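Local atomic coordinates of 3-hydroxy-3-methylglutaryl-CoA lyase (Acinetobacter baumannii, PDB entry 6NDS), a protein that belongs to the HMGL-like family of TIM-barrel proteins and binds a zinc ion and coenzyme A. Residues His117-Ala120 / Met124-Ala127; Gln128-Phe133 / Phe168-His173; Lys63-Leu68 / Gly247-Pro252; Thr152-Pro157 / Leu212-His217; Glu172-Leu175 / Asn181-Leu184. All blocks are in the same frame, centred on the assembly; numbering follows the deposited sequence.

Interaction 1: residues His117-Ala120 / Met124-Ala127; sequences HNLA and MTKA
Asn-118 and Leu-119 meet Met-124 and Thr-125 in a surface contact between helix 115-122 and the turn that leads into helix 126-140. The amide of Asn-118 makes the polar link. Its ND2 donates to Met-124 O at 2.9 Å. The bond is bent, with an N-H...O angle of 137°, and ND2 sits above the carbonyl plane, 46° out of it. CG of Asn-118 lies anti to the backbone N (chi1 -150°), and this turns the amide toward the second segment. Both ends of the amide are held from outside: OD1 takes the backbone N of Ser-112, and ND2 also reaches Ser-129 OG. This should fix the rotation of the group.

Both helices follow strand 106-112 of the TIM barrel, and the chain turns from one into the other here. Thr-125 is the N-cap of the second helix. It forms a capping box with Gln-128: OG1 caps the backbone N of Gln-128, and OE1 of Gln-128 accepts from Thr-125 N.

Leu-119 supplies the apolar side. Its CD2 methyl lies against the peptide, 3.5 Å from Met-124 C, and is 4.1 Å from Thr-125 CG2. Lys-126 touches Asn-118 through its CG, which is 4.3 Å from the amide carbon CG. Its ammonium leads away to a salt bridge with Glu-166 and a hydrogen bond with Ala-113 O.

Interaction 2: residues Gln128-Phe133 / Phe168-His173; sequences QSFAGF and FSLVEH
Phe-130 of helix 126-140 and His-173 of helix 164-176 lay their rings face to face, and Leu-170 adds a smaller contact beside them. Both are outer helices of the TIM barrel, following strands 106-112 and 145-151, which are neighbours in the sheet. The two rings form an offset stack. Their centroids are 3.8 Å apart and their planes are only 5° from parallel. The overlap is uneven. CD1 of Phe-130 lies over the centre of the imidazole, while the imidazole lies toward the rim of the phenyl ring. The closest pair is Phe-130 CE1 and His-173 CG at 3.4 Å. Each side chain reaches toward the other's helix. A chi1 of -161° swings the imidazole away from the backbone N and out to the neighbouring helix.

CB of His-173 lies over the same phenyl ring as a CH-pi contact, 4.0 Å from its centroid. Leu-170 CD2 approaches Phe-130 CE2 at 4.0 Å. The carbonyl O of Leu-170 is near CZ, at 3.7 Å, coming in at a slant. Over the opposite phenyl face, toward the rim, comes CD2 of Phe-133 of the same helix, and Leu-111 of strand 106-112 also touches Phe-130.

The two helices are joined here without any hydrogen bond between the segments. Cohesion comes from ring stacking and apolar surface, so it probably rests on the close, near-parallel fit of the rings.

Interaction 3: residues Lys63-Leu68 / Gly247-Pro252; sequences KAIPNL and GCPFAP. With COA (coenzyme A), chain B.
Ile-65 pushes its CD1 methyl into the corner between the rings of Pro-249 and Phe-250. The methyl is 3.7 Å from Phe-250 CE2 and 3.9 Å from Pro-249 CG. It meets the phenyl ring at a slant, and the two side chains are set at an oblique angle. Pro-249 is poorly ordered, so that wall of the corner is less sharply defined. The tip of the phenyl ring fills the next hollow, against the backbone of Ala-64. CZ of Phe-250 is 3.2 Å from Ala-64 O, which lies at the ring edge near its plane. The methyl of Ala-64 closes the side of this hollow, with CB 4.1 Å from Phe-250 CE2.

Both segments are loops that follow barrel strands, 53-58 and 237-240. They lie at the C-terminal ends of the strands, the end where TIM barrels place their binding sites. Here they line the coenzyme A pocket. CG1 of Ile-65 rests 3.6 Å from C5P of the coenzyme A, and N4P of the ligand comes near the edge of the Phe-250 ring. Cys-248 touches the same arm, with SG 3.7 Å from C3P.

The second loop folds into a type I turn from Cys-248 to Ala-251. With chi1 at 172°, SG of Cys-248 points away from its own N and accepts a hydrogen bond from Phe-250 N at 3.4 Å. Gly-247 has backbone angles (133/153) that would press a CB against the preceding carbonyl O. Its N and O bond to Asp-25 OD1 and Gln-28 NE2. The ligand is also hydrogen-bonded to Asn-121 and Arg-123.

Interaction 4: residues Thr152-Pro157 / Leu212-His217; sequences TTFGCP and LTLHFH. With ZN (zinc ion), chain H.
The ring of Phe-154 has Phe-216 over one face and the methyl of Thr-153 over the other, with Leu-214 at its edge. Phe-154 belongs to a type I turn, Thr-152 to Gly-155, after strand 145-151. CE1 of Phe-216 is 4.1 Å from CZ of Phe-154. The planes of the two rings differ by 40° and their centroids are 5.7 Å apart, so the rings meet obliquely. Thr-153 CG2 sits 3.5 Å above the Phe-154 ring, over its centre. Leu-214 CD1 comes to CZ of Phe-154 near the ring plane, at 4.0 Å. The side chain of Phe-154 crosses those of Leu-214 and Phe-216 at about a right angle. Val-196 and Ile-199 of helix 193-203 also touch Phe-154.

Leu-214 and Phe-216 also touch helix 193-203, at Val-200 and Val-196, while the histidines next to them bind the zinc ion. NE2 of His-215 and NE2 of His-217 each lie 2.2 Å from the metal, as does a water. Asp-25 also binds it. Second-shell bonds orient both imidazoles: ND1 of His-215 pairs with Asp-239 OD2, and ND1 of His-217 with Ser-255 O. With both nitrogens of each ring engaged, the rings have little freedom to turn.

This is TIM-barrel architecture: a loop residue packed between a barrel strand and helix 193-203, with the metal site by the C-terminal end of the strand.

Interaction 5: residues Glu172-Leu175 / Asn181-Leu184; sequences EHYL and NITL
This contact belongs to a beta-alpha-beta crossover, the repeating element of the TIM barrel. Strand 145-151 leads into helix 164-176, which returns the chain to strand 182-186. The last turn of the helix packs here on the first residues of the second strand.

Ile-182 carries the contact from the strand. Its CD1 methyl lies in a notch on Tyr-174, 3.6 Å from CB and 3.9 Å from ring atom CD2. It reaches the ring at a slant, and the two side chains lie aslant to each other. CG1 of Ile-182 is anti to the carbonyl carbon (chi1 -59°), which, with chi2 at -61°, brings CD1 to the helix. The backbones stay well apart, with the CA atoms of Tyr-174 and Ile-182 7.9 Å from each other. The side chains fill that gap.

Tyr-174 uses only the base of its side chain and one flank of the ring in this contact. Its hydroxyl goes on to hydrogen-bond with Thr-149 O, on the neighbouring strand 145-151. The helix is therefore tied to both strands of the unit, to one by a polar bond and to the other by apolar surface. Val-171, one turn earlier on the helix, also touches Ile-182. The strand itself is fixed by backbone hydrogen bonds from Ile-182 to Gln-211 and Thr-213.

Leu-175 meets the same isoleucine from another side, at about a right angle. Its CD1 methyl stops 4.2 Å from CG1 of Ile-182.

In the fold
Interactions 2, 4 and 5 are buried, interaction 3 is partly buried, and interaction 1 lies at the surface. Interactions 1 and 2 share helix 126-140, and the two contacts touch at Asn-118 and Ser-129. Interactions 2 and 5 share helix 164-176: one joins it to a neighbouring helix, the other to a strand. Interactions 4 and 5 use neighbouring strands, linked through Thr-213 and Ile-182. The chemistry follows the place. Only interaction 1 has a hydrogen bond between its segments. The buried contacts rely on rings and methyl groups. Interactions 3 and 4 also hold the bound groups, at the C-terminal end of the barrel.

Interaction 1: residues His117-Ala120 / Met124-Ala127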
# COMPACT_ATOMS: atom_id res chain seq x y z
N HIS A 117 8.29 22.73 10.97
CA HIS A 117 7.07 22.56 10.20
C HIS A 117 5.95 23.48 10.70
O HIS A 117 5.17 24.00 9.90
CB HIS A 117 6.62 21.10 10.24
CG HIS A 117 5.50 20.79 9.31
ND1 HIS A 117 4.18 20.78 9.71
CD2 HIS A 117 5.49 20.48 7.99
CE1 HIS A 117 3.41 20.49 8.68
NE2 HIS A 117 4.18 20.29 7.62
N ASN A 118 5.85 23.68 12.02
CA ASN A 118 4.82 24.59 12.51
C ASN A 118 5.06 26.01 12.01
O ASN A 118 4.11 26.72 11.65
CB ASN A 118 4.77 24.57 14.04
CG ASN A 118 3.37 24.87 14.57
OD1 ASN A 118 2.44 24.10 14.36
ND2 ASN A 118 3.22 26.01 15.24
N LEU A 119 6.32 26.45 11.99
CA LEU A 119 6.62 27.77 11.44
C LEU A 119 6.33 27.83 9.94
O LEU A 119 5.79 28.83 9.45
CB LEU A 119 8.07 28.14 11.73
CG LEU A 119 8.41 28.48 13.18
CD1 LEU A 119 9.91 28.43 13.41
CD2 LEU A 119 7.85 29.86 13.54
N ALA A 120 6.67 26.77 9.20
CA ALA A 120 6.43 26.79 7.76
C ALA A 120 4.94 26.78 7.43
O ALA A 120 4.53 27.40 6.44
CB ALA A 120 7.10 25.58 7.10
N MET A 124 4.00 30.38 13.02
CA MET A 124 4.20 30.67 14.43
C MET A 124 4.80 29.45 15.12
O MET A 124 4.77 28.33 14.60
CB MET A 124 2.90 31.09 15.13
CG MET A 124 1.75 30.14 14.96
SD MET A 124 0.20 30.77 15.66
CE MET A 124 -0.97 29.95 14.58
N THR A 125 5.37 29.69 16.30
CA THR A 125 5.94 28.61 17.08
C THR A 125 4.82 27.76 17.68
O THR A 125 3.64 28.14 17.68
CB THR A 125 6.80 29.16 18.22
OG1 THR A 125 5.98 29.95 19.09
CG2 THR A 125 7.92 30.04 17.68
N LYS A 126 5.22 26.59 18.19
CA LYS A 126 4.27 25.75 18.91
C LYS A 126 3.69 26.48 20.12
O LYS A 126 2.49 26.36 20.41
CB LYS A 126 4.94 24.45 19.33
CG LYS A 126 5.25 23.53 18.17
CD LYS A 126 5.89 22.24 18.67
CE LYS A 126 7.37 22.39 18.91
NZ LYS A 126 7.94 21.08 19.30
N ALA A 127 4.52 27.24 20.83
CA ALA A 127 4.02 27.99 21.99
C ALA A 127 2.97 29.00 21.56
O ALA A 127 1.96 29.19 22.26
CB ALA A 127 5.17 28.69 22.71

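Interaction 2: residues Gln128-Phe133 / Phe168-His173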
# COMPACT_ATOMS: atom_id res chain seq x y z
N GLN A 128 3.19 29.67 20.43
CA GLN A 128 2.20 30.62 19.93
C GLN A 128 0.93 29.90 19.50
O GLN A 128 -0.18 30.42 19.71
CB GLN A 128 2.77 31.43 18.77
CG GLN A 128 3.86 32.39 19.20
CD GLN A 128 4.57 33.06 18.04
OE1 GLN A 128 5.05 32.40 17.12
NE2 GLN A 128 4.64 34.39 18.07
N SER A 129 1.05 28.72 18.89
CA SER A 129 -0.14 27.95 18.54
C SER A 129 -0.96 27.64 19.78
O SER A 129 -2.18 27.81 19.79
CB SER A 129 0.26 26.67 17.81
OG SER A 129 0.56 26.92 16.44
N PHE A 130 -0.29 27.20 20.85
CA PHE A 130 -1.04 26.84 22.05
C PHE A 130 -1.58 28.07 22.78
O PHE A 130 -2.62 27.98 23.45
CB PHE A 130 -0.19 25.97 22.98
CG PHE A 130 -0.57 24.51 22.91
CD1 PHE A 130 -1.72 24.06 23.54
CD2 PHE A 130 0.20 23.61 22.20
CE1 PHE A 130 -2.09 22.72 23.47
CE2 PHE A 130 -0.17 22.27 22.12
CZ PHE A 130 -1.31 21.83 22.76
N ALA A 131 -0.90 29.22 22.67
CA ALA A 131 -1.49 30.45 23.18
C ALA A 131 -2.82 30.75 22.50
O ALA A 131 -3.79 31.17 23.15
CB ALA A 131 -0.52 31.62 23.01
N GLY A 132 -2.90 30.54 21.18
CA GLY A 132 -4.17 30.70 20.50
C GLY A 132 -5.20 29.68 20.95
O GLY A 132 -6.37 30.02 21.18
N PHE A 133 -4.78 28.43 21.10
CA PHE A 133 -5.70 27.37 21.52
C PHE A 133 -6.30 27.68 22.89
O PHE A 133 -7.50 27.46 23.12
CB PHE A 133 -4.98 26.03 21.55
CG PHE A 133 -4.48 25.55 20.20
CD1 PHE A 133 -4.91 26.15 19.02
CD2 PHE A 133 -3.59 24.50 20.13
CE1 PHE A 133 -4.45 25.70 17.79
CE2 PHE A 133 -3.14 24.03 18.89
CZ PHE A 133 -3.56 24.64 17.73
N PHE A 168 4.18 13.35 23.18
CA PHE A 168 3.36 13.10 24.37
C PHE A 168 3.14 14.37 25.17
O PHE A 168 2.06 14.57 25.74
CB PHE A 168 4.03 12.02 25.22
CG PHE A 168 4.31 10.74 24.48
CD1 PHE A 168 5.42 9.96 24.79
CD2 PHE A 168 3.46 10.31 23.46
CE1 PHE A 168 5.68 8.79 24.10
CE2 PHE A 168 3.72 9.13 22.77
CZ PHE A 168 4.83 8.37 23.09
N SER A 169 4.14 15.25 25.24
CA SER A 169 3.99 16.52 25.94
C SER A 169 2.91 17.38 25.29
O SER A 169 2.14 18.05 25.99
CB SER A 169 5.32 17.26 25.98
OG SER A 169 5.18 18.54 26.57
N LEU A 170 2.85 17.38 23.96
CA LEU A 170 1.83 18.15 23.26
C LEU A 170 0.44 17.55 23.48
O LEU A 170 -0.53 18.29 23.70
CB LEU A 170 2.16 18.22 21.77
CG LEU A 170 3.47 18.94 21.46
CD1 LEU A 170 3.89 18.69 20.01
CD2 LEU A 170 3.36 20.43 21.73
N VAL A 171 0.33 16.23 23.44
CA VAL A 171 -0.94 15.58 23.77
C VAL A 171 -1.38 15.98 25.18
O VAL A 171 -2.55 16.33 25.41
CB VAL A 171 -0.83 14.05 23.63
CG1 VAL A 171 -2.08 13.39 24.20
CG2 VAL A 171 -0.63 13.66 22.16
N GLU A 172 -0.46 15.92 26.14
CA GLU A 172 -0.81 16.29 27.52
C GLU A 172 -1.26 17.74 27.61
O GLU A 172 -2.15 18.07 28.41
CB GLU A 172 0.38 16.03 28.44
CG GLU A 172 0.68 14.56 28.67
CD GLU A 172 1.89 14.33 29.56
OE1 GLU A 172 1.85 13.39 30.37
OE2 GLU A 172 2.87 15.10 29.44
N HIS A 173 -0.67 18.63 26.81
CA HIS A 173 -1.08 20.03 26.83
C HIS A 173 -2.51 20.18 26.32
O HIS A 173 -3.30 20.95 26.87
CB HIS A 173 -0.11 20.87 26.01
CG HIS A 173 -0.17 22.34 26.30
ND1 HIS A 173 -1.22 22.93 26.97
CD2 HIS A 173 0.71 23.33 26.02
CE1 HIS A 173 -0.99 24.23 27.08
NE2 HIS A 173 0.17 24.50 26.52

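Interaction 3: residues Lys63-Leu68 / Gly247-Pro252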
# COMPACT_ATOMS: atom_id res chain seq x y z
N LYS A 63 -4.62 33.31 1.70
CA LYS A 63 -3.30 33.40 1.07
C LYS A 63 -2.53 32.10 1.23
O LYS A 63 -1.75 31.73 0.35
CB LYS A 63 -2.51 34.56 1.67
CG LYS A 63 -3.09 35.93 1.38
CD LYS A 63 -2.22 37.02 1.99
CE LYS A 63 -2.76 38.41 1.69
NZ LYS A 63 -1.84 39.47 2.21
N ALA A 64 -2.74 31.40 2.35
CA ALA A 64 -2.08 30.13 2.60
C ALA A 64 -2.71 29.00 1.78
O ALA A 64 -1.99 28.20 1.17
CB ALA A 64 -2.15 29.80 4.09
N ILE A 65 -4.04 28.89 1.80
CA ILE A 65 -4.73 27.76 1.17
C ILE A 65 -5.88 28.32 0.35
O ILE A 65 -7.04 28.26 0.78
CB ILE A 65 -5.22 26.76 2.23
CG1 ILE A 65 -4.08 26.33 3.15
CG2 ILE A 65 -5.87 25.51 1.57
CD1 ILE A 65 -3.10 25.34 2.53
N PRO A 66 -5.61 28.86 -0.84
CA PRO A 66 -6.71 29.45 -1.63
C PRO A 66 -7.78 28.46 -2.03
O PRO A 66 -8.93 28.86 -2.20
CB PRO A 66 -5.98 30.03 -2.86
CG PRO A 66 -4.63 29.44 -2.86
CD PRO A 66 -4.29 29.10 -1.44
N ASN A 67 -7.45 27.17 -2.15
CA ASN A 67 -8.44 26.19 -2.57
C ASN A 67 -9.58 26.00 -1.57
O ASN A 67 -10.64 25.49 -1.94
CB ASN A 67 -7.79 24.83 -2.80
CG ASN A 67 -7.20 24.68 -4.16
OD1 ASN A 67 -7.53 25.43 -5.09
ND2 ASN A 67 -6.33 23.68 -4.31
N LEU A 68 -9.38 26.37 -0.30
CA LEU A 68 -10.39 26.18 0.73
C LEU A 68 -10.97 27.50 1.23
O LEU A 68 -11.60 27.54 2.29
CB LEU A 68 -9.80 25.38 1.89
CG LEU A 68 -9.35 23.95 1.54
CD1 LEU A 68 -8.83 23.27 2.80
CD2 LEU A 68 -10.50 23.17 0.93
N GLY A 247 -2.69 15.78 0.80
CA GLY A 247 -1.33 16.28 0.98
C GLY A 247 -1.39 17.72 1.45
O GLY A 247 -2.35 18.45 1.19
N CYS A 248 -0.32 18.14 2.17
CA CYS A 248 -0.22 19.53 2.63
C CYS A 248 0.72 20.31 1.73
O CYS A 248 1.84 19.83 1.46
CB CYS A 248 0.27 19.60 4.08
SG CYS A 248 0.65 21.29 4.69
N PRO A 249 0.32 21.48 1.24
CA PRO A 249 1.19 22.23 0.31
C PRO A 249 2.45 22.77 0.96
O PRO A 249 3.39 23.11 0.24
CB PRO A 249 0.29 23.38 -0.17
CG PRO A 249 -1.12 22.95 0.17
CD PRO A 249 -0.99 22.13 1.41
N PHE A 250 2.51 22.85 2.29
CA PHE A 250 3.66 23.40 2.98
C PHE A 250 4.53 22.32 3.63
O PHE A 250 5.54 22.65 4.27
CB PHE A 250 3.20 24.42 4.03
CG PHE A 250 2.42 25.56 3.43
CD1 PHE A 250 3.07 26.54 2.69
CD2 PHE A 250 1.05 25.64 3.59
CE1 PHE A 250 2.36 27.58 2.12
CE2 PHE A 250 0.33 26.69 3.02
CZ PHE A 250 0.99 27.66 2.29
N ALA A 251 4.17 21.04 3.46
CA ALA A 251 5.06 19.94 3.80
C ALA A 251 5.64 19.39 2.51
O ALA A 251 4.92 18.73 1.75
CB ALA A 251 4.30 18.85 4.56
N PRO A 252 6.92 19.64 2.21
CA PRO A 252 7.44 19.34 0.86
C PRO A 252 7.34 17.86 0.53
O PRO A 252 7.64 17.00 1.36
CB PRO A 252 8.90 19.80 0.94
CG PRO A 252 8.99 20.68 2.14
CD PRO A 252 7.97 20.15 3.10
N1A COA B . -8.65 32.66 8.44
C2A COA B . -8.66 33.71 7.60
N3A COA B . -7.94 34.83 7.64
C4A COA B . -7.11 34.83 8.70
C5A COA B . -6.98 33.83 9.64
C6A COA B . -7.79 32.69 9.50
N6A COA B . -7.77 31.66 10.34
N7A COA B . -6.02 34.19 10.59
C8A COA B . -5.60 35.37 10.20
N9A COA B . -6.23 35.81 9.06
C1B COA B . -6.04 37.09 8.37
C2B COA B . -6.27 38.32 9.24
O2B COA B . -7.62 38.66 9.43
C3B COA B . -5.46 39.35 8.46
O3B COA B . -6.11 39.68 7.24
P3B COA B . -5.55 41.08 6.65
O7A COA B . -4.29 40.78 5.87
O8A COA B . -5.28 41.95 7.86
O9A COA B . -6.66 41.64 5.78
C4B COA B . -4.20 38.52 8.23
O4B COA B . -4.70 37.19 7.92
C5B COA B . -3.37 38.43 9.48
O5B COA B . -2.18 37.67 9.20
P1A COA B . -1.42 37.05 10.46
O1A COA B . -2.33 36.98 11.63
O2A COA B . -0.07 37.68 10.60
O3A COA B . -1.24 35.56 9.90
P2A COA B . -0.31 34.95 8.76
O4A COA B . 1.09 34.87 9.28
O5A COA B . -0.56 35.65 7.46
O6A COA B . -0.95 33.48 8.65
CBP COA B . -2.09 31.58 9.55
CCP COA B . -1.04 32.66 9.83
CDP COA B . -2.11 30.55 10.68
CEP COA B . -3.46 32.25 9.44
CAP COA B . -1.71 30.92 8.22
OAP COA B . -0.35 30.51 8.28
C9P COA B . -2.57 29.71 7.88
O9P COA B . -3.74 29.85 7.54
N8P COA B . -1.98 28.53 7.96
C7P COA B . -2.70 27.27 7.79
C6P COA B . -2.29 26.57 6.52
C5P COA B . -2.90 25.19 6.41
O5P COA B . -4.11 25.03 6.58
N4P COA B . -2.07 24.19 6.11
C3P COA B . -2.51 22.84 5.80
C2P COA B . -3.29 22.21 6.92
S1P COA B . -2.39 22.27 8.49

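Interaction 4: residues Thr152-Pro157 / Leu212-His217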
# COMPACT_ATOMS: atom_id res chain seq x y z
N THR A 152 3.08 15.98 12.11
CA THR A 152 4.44 15.42 12.09
C THR A 152 4.73 14.59 13.33
O THR A 152 5.85 14.63 13.87
CB THR A 152 5.50 16.52 11.89
OG1 THR A 152 5.52 17.43 13.00
CG2 THR A 152 5.23 17.32 10.61
N THR A 153 3.75 13.80 13.78
CA THR A 153 3.94 12.97 14.97
C THR A 153 5.05 11.94 14.76
O THR A 153 5.81 11.62 15.69
CB THR A 153 2.63 12.26 15.33
OG1 THR A 153 1.75 13.20 15.97
CG2 THR A 153 2.85 11.06 16.26
N PHE A 154 5.17 11.42 13.53
CA PHE A 154 6.03 10.29 13.25
C PHE A 154 7.30 10.67 12.49
O PHE A 154 8.01 9.79 11.99
CB PHE A 154 5.24 9.23 12.47
CG PHE A 154 3.97 8.80 13.16
CD1 PHE A 154 3.99 7.75 14.07
CD2 PHE A 154 2.77 9.44 12.91
CE1 PHE A 154 2.82 7.35 14.72
CE2 PHE A 154 1.60 9.05 13.55
CZ PHE A 154 1.63 7.99 14.45
N GLY A 155 7.62 11.96 12.41
CA GLY A 155 8.76 12.45 11.67
C GLY A 155 8.35 13.68 10.87
O GLY A 155 7.17 13.92 10.61
N CYS A 156 9.35 14.46 10.48
CA CYS A 156 9.17 15.74 9.81
C CYS A 156 10.00 15.79 8.54
O CYS A 156 11.16 15.37 8.53
CB CYS A 156 9.60 16.88 10.75
SG CYS A 156 9.68 18.51 9.98
N PRO A 157 9.43 16.31 7.44
CA PRO A 157 10.21 16.41 6.19
C PRO A 157 11.37 17.39 6.27
O PRO A 157 12.26 17.35 5.41
CB PRO A 157 9.16 16.86 5.16
CG PRO A 157 8.14 17.60 5.98
CD PRO A 157 8.07 16.85 7.29
N LEU A 212 -9.00 8.68 20.34
CA LEU A 212 -7.80 8.78 19.50
C LEU A 212 -8.12 8.58 18.03
O LEU A 212 -8.69 7.54 17.67
CB LEU A 212 -6.77 7.74 19.93
CG LEU A 212 -5.51 7.61 19.07
CD1 LEU A 212 -4.71 8.89 19.15
CD2 LEU A 212 -4.65 6.42 19.53
N THR A 213 -7.70 9.52 17.18
CA THR A 213 -7.71 9.36 15.73
C THR A 213 -6.28 9.22 15.22
O THR A 213 -5.38 9.95 15.66
CB THR A 213 -8.37 10.55 15.02
OG1 THR A 213 -9.75 10.66 15.41
CG2 THR A 213 -8.32 10.38 13.48
N LEU A 214 -6.06 8.30 14.28
CA LEU A 214 -4.82 8.20 13.54
C LEU A 214 -5.06 8.70 12.12
O LEU A 214 -6.03 8.31 11.47
CB LEU A 214 -4.29 6.77 13.49
CG LEU A 214 -3.46 6.23 14.66
CD1 LEU A 214 -2.28 7.15 14.96
CD2 LEU A 214 -4.32 6.01 15.88
N HIS A 215 -4.15 9.55 11.63
CA HIS A 215 -4.27 10.21 10.33
C HIS A 215 -2.99 9.91 9.53
O HIS A 215 -1.99 10.61 9.67
CB HIS A 215 -4.49 11.69 10.58
CG HIS A 215 -4.56 12.55 9.35
ND1 HIS A 215 -5.71 13.20 8.96
CD2 HIS A 215 -3.59 12.95 8.48
CE1 HIS A 215 -5.47 13.92 7.89
NE2 HIS A 215 -4.19 13.79 7.57
N PHE A 216 -3.01 8.86 8.71
CA PHE A 216 -1.83 8.43 7.97
C PHE A 216 -1.86 8.90 6.52
O PHE A 216 -2.90 8.84 5.85
CB PHE A 216 -1.69 6.90 8.00
CG PHE A 216 -1.40 6.33 9.35
CD1 PHE A 216 -0.18 6.57 9.98
CD2 PHE A 216 -2.31 5.48 9.97
CE1 PHE A 216 0.10 6.02 11.24
CE2 PHE A 216 -2.03 4.91 11.22
CZ PHE A 216 -0.82 5.19 11.86
N HIS A 217 -0.73 9.37 6.03
CA HIS A 217 -0.55 9.55 4.60
C HIS A 217 0.25 8.36 4.05
O HIS A 217 0.94 7.66 4.79
CB HIS A 217 0.13 10.90 4.30
CG HIS A 217 -0.77 12.09 4.51
ND1 HIS A 217 -1.36 12.78 3.47
CD2 HIS A 217 -1.18 12.72 5.64
CE1 HIS A 217 -2.09 13.77 3.94
NE2 HIS A 217 -2.01 13.75 5.26
ZN ZN H . -3.12 15.28 6.39
O HOH W 1 -2.19 16.84 5.12

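Interaction 5: residues Glu172-Leu175 / Asn181-Leu184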
# COMPACT_ATOMS: atom_id res chain seq x y z
N GLU A 172 -0.46 15.92 26.14
CA GLU A 172 -0.81 16.29 27.52
C GLU A 172 -1.26 17.74 27.61
O GLU A 172 -2.15 18.07 28.41
CB GLU A 172 0.38 16.03 28.44
CG GLU A 172 0.68 14.56 28.67
CD GLU A 172 1.89 14.33 29.56
OE1 GLU A 172 1.85 13.39 30.37
OE2 GLU A 172 2.87 15.10 29.44
N HIS A 173 -0.67 18.63 26.81
CA HIS A 173 -1.08 20.03 26.83
C HIS A 173 -2.51 20.18 26.32
O HIS A 173 -3.30 20.95 26.87
CB HIS A 173 -0.11 20.87 26.01
CG HIS A 173 -0.17 22.34 26.30
ND1 HIS A 173 -1.22 22.93 26.97
CD2 HIS A 173 0.71 23.33 26.02
CE1 HIS A 173 -0.99 24.23 27.08
NE2 HIS A 173 0.17 24.50 26.52
N TYR A 174 -2.86 19.44 25.26
CA TYR A 174 -4.25 19.42 24.81
C TYR A 174 -5.18 18.96 25.94
O TYR A 174 -6.23 19.57 26.18
CB TYR A 174 -4.39 18.50 23.60
CG TYR A 174 -4.13 19.13 22.25
CD1 TYR A 174 -4.75 20.32 21.87
CD2 TYR A 174 -3.28 18.52 21.34
CE1 TYR A 174 -4.52 20.88 20.61
CE2 TYR A 174 -3.04 19.06 20.10
CZ TYR A 174 -3.66 20.24 19.74
OH TYR A 174 -3.42 20.76 18.48
N LEU A 175 -4.80 17.89 26.64
CA LEU A 175 -5.63 17.38 27.73
C LEU A 175 -5.80 18.42 28.83
O LEU A 175 -6.87 18.54 29.43
CB LEU A 175 -5.03 16.10 28.31
CG LEU A 175 -5.55 14.76 27.77
CD1 LEU A 175 -5.73 14.78 26.28
CD2 LEU A 175 -4.62 13.63 28.17
N ASN A 181 -10.11 14.56 22.82
CA ASN A 181 -10.06 13.93 21.51
C ASN A 181 -8.82 14.42 20.78
O ASN A 181 -8.63 15.63 20.60
CB ASN A 181 -11.32 14.23 20.70
CG ASN A 181 -12.49 13.36 21.13
OD1 ASN A 181 -12.47 12.75 22.19
ND2 ASN A 181 -13.52 13.29 20.29
N ILE A 182 -7.98 13.47 20.35
CA ILE A 182 -6.64 13.74 19.85
C ILE A 182 -6.46 13.03 18.51
O ILE A 182 -6.83 11.86 18.36
CB ILE A 182 -5.57 13.24 20.85
CG1 ILE A 182 -5.72 13.93 22.21
CG2 ILE A 182 -4.17 13.42 20.29
CD1 ILE A 182 -5.56 15.43 22.16
N THR A 183 -5.86 13.73 17.54
CA THR A 183 -5.41 13.10 16.30
C THR A 183 -3.89 13.11 16.25
O THR A 183 -3.27 14.15 16.45
CB THR A 183 -5.96 13.82 15.08
OG1 THR A 183 -7.40 13.72 15.07
CG2 THR A 183 -5.39 13.24 13.76
N LEU A 184 -3.30 11.95 15.96
CA LEU A 184 -1.89 11.87 15.64
C LEU A 184 -1.76 11.73 14.13
O LEU A 184 -2.27 10.75 13.55
CB LEU A 184 -1.21 10.68 16.34
CG LEU A 184 -1.39 10.66 17.85
CD1 LEU A 184 -0.72 9.40 18.41
CD2 LEU A 184 -0.80 11.93 18.47